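Local coordinates for immunogenic protein MPT63/MPB63 (Mycobacterium tuberculosis, PDB 1LMI) that is a major secreted, immunogenic beta-sandwich antigen of the tubercle bacillus whose molecular function is not established, at residues P42-V47 with Y106-G111. Residues are numbered along the deposited sequence; the frame is centred on the assembly and turned at random.
Sequences PVAGQV and YFDVTG
Asp108 reaches across from the end of strand 100-109 and grips the turn that leads into strand 46-56. Its CB leaves the sheet on the same face as the side chain of Val47, its partner in a non-hydrogen-bonded antiparallel pair. CG stands anti to the backbone N (chi1 -175°), which carries the carboxylate beyond the pair to the backbone of Ala44 and Gly45; Asp108 CG itself lies 3.4 Å from Ala44 N. Asp108 OD2 accepts a nearly straight bond (173°) from Ala44 N at 2.7 Å and also rests near Val43 CA and the methyl of Ala44. Asp108 OD1 takes Gly45 N at 2.8 Å, along a more bent path (145°), and lies near Gly45 CA. Each oxygen uses its syn lone pair, and the carboxylate bridges two successive backbone N-H groups. Beside it, Val43 CG1 lies 3.6 Å from Asp108 OD1, the two side chains crossing at a slant.

Next along the ladder, Gln46 and Val109 form a hydrogen-bonded pair, with Gln46 N to Val109 O at 2.9 Å and Val109 N to Gln46 O at 2.8 Å. Farther in, Val47 CG1 meets Tyr106 CD1 at 3.8 Å, while the Tyr106 hydroxyl is hydrogen-bonded to the carbonyl oxygen of Pro87.

The contact thus closes one end of the edge-strand pairing in the four-stranded antiparallel sheet of the sandwich. With one amide donor on each oxygen, the carboxylate is probably stabilised as the anion and its rotation fixed, tying the turn to the strand end.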
# COMPACT_ATOMS: atom_id res chain seq x y z
N PRO A 42 -12.52 15.31 -0.92
CA PRO A 42 -12.07 16.59 -0.35
C PRO A 42 -10.59 16.64 -0.00
O PRO A 42 -10.15 16.63 1.14
CB PRO A 42 -12.94 16.68 0.92
CG PRO A 42 -13.07 15.26 1.37
CD PRO A 42 -13.20 14.48 0.09
N VAL A 43 -9.74 16.73 -1.02
CA VAL A 43 -8.28 16.87 -0.88
C VAL A 43 -7.86 18.12 -0.15
O VAL A 43 -8.30 19.22 -0.57
CB VAL A 43 -7.70 16.92 -2.32
CG1 VAL A 43 -6.20 17.24 -2.30
CG2 VAL A 43 -7.96 15.62 -3.07
N ALA A 44 -7.04 18.03 0.89
CA ALA A 44 -6.60 19.19 1.64
C ALA A 44 -5.19 19.63 1.24
O ALA A 44 -4.81 20.78 1.43
CB ALA A 44 -6.59 18.96 3.15
N GLY A 45 -4.42 18.68 0.71
CA GLY A 45 -3.04 19.01 0.39
C GLY A 45 -2.75 18.65 -1.06
O GLY A 45 -3.47 19.02 -2.00
N GLN A 46 -1.64 17.91 -1.21
CA GLN A 46 -1.21 17.46 -2.52
C GLN A 46 -1.44 15.95 -2.70
O GLN A 46 -0.96 15.21 -1.84
CB GLN A 46 0.29 17.76 -2.66
CG GLN A 46 0.89 17.16 -3.93
CD GLN A 46 0.41 17.86 -5.18
OE1 GLN A 46 0.44 19.10 -5.27
NE2 GLN A 46 -0.02 17.11 -6.17
N VAL A 47 -2.06 15.56 -3.80
CA VAL A 47 -2.25 14.11 -3.98
C VAL A 47 -0.90 13.46 -4.32
O VAL A 47 -0.19 13.96 -5.18
CB VAL A 47 -3.26 13.77 -5.06
CG1 VAL A 47 -3.39 12.26 -5.24
CG2 VAL A 47 -4.62 14.38 -4.75
N TYR A 106 -3.44 6.07 -3.61
CA TYR A 106 -3.26 7.50 -3.44
C TYR A 106 -3.25 7.95 -1.98
O TYR A 106 -3.77 7.25 -1.12
CB TYR A 106 -4.40 8.21 -4.19
CG TYR A 106 -4.33 7.95 -5.69
CD1 TYR A 106 -3.43 8.66 -6.45
CD2 TYR A 106 -5.13 7.00 -6.32
CE1 TYR A 106 -3.33 8.46 -7.82
CE2 TYR A 106 -5.03 6.78 -7.68
CZ TYR A 106 -4.13 7.52 -8.42
OH TYR A 106 -4.03 7.28 -9.78
N PHE A 107 -2.68 9.13 -1.73
CA PHE A 107 -2.56 9.71 -0.39
C PHE A 107 -2.81 11.22 -0.46
O PHE A 107 -2.50 11.83 -1.50
CB PHE A 107 -1.18 9.46 0.21
CG PHE A 107 -0.70 8.02 0.13
CD1 PHE A 107 -1.03 7.10 1.09
CD2 PHE A 107 0.08 7.63 -0.95
CE1 PHE A 107 -0.60 5.80 0.97
CE2 PHE A 107 0.51 6.31 -1.07
CZ PHE A 107 0.17 5.38 -0.11
N ASP A 108 -3.34 11.85 0.57
CA ASP A 108 -3.49 13.31 0.58
C ASP A 108 -2.41 13.90 1.47
O ASP A 108 -2.47 13.84 2.69
CB ASP A 108 -4.89 13.66 1.12
CG ASP A 108 -5.22 15.13 1.07
OD1 ASP A 108 -4.37 15.89 0.55
OD2 ASP A 108 -6.33 15.49 1.55
N VAL A 109 -1.32 14.42 0.86
CA VAL A 109 -0.18 14.83 1.66
C VAL A 109 -0.36 16.28 2.10
O VAL A 109 -0.34 17.19 1.28
CB VAL A 109 1.12 14.63 0.85
CG1 VAL A 109 2.32 15.25 1.57
CG2 VAL A 109 1.37 13.14 0.57
N THR A 110 -0.54 16.42 3.40
CA THR A 110 -0.79 17.74 3.96
C THR A 110 0.39 18.30 4.75
O THR A 110 0.32 19.40 5.30
CB THR A 110 -1.99 17.65 4.94
OG1 THR A 110 -1.68 16.64 5.88
CG2 THR A 110 -3.26 17.31 4.18
N GLY A 111 1.49 17.59 4.87
CA GLY A 111 2.67 18.06 5.55
C GLY A 111 3.92 17.75 4.72
O GLY A 111 3.80 17.79 3.49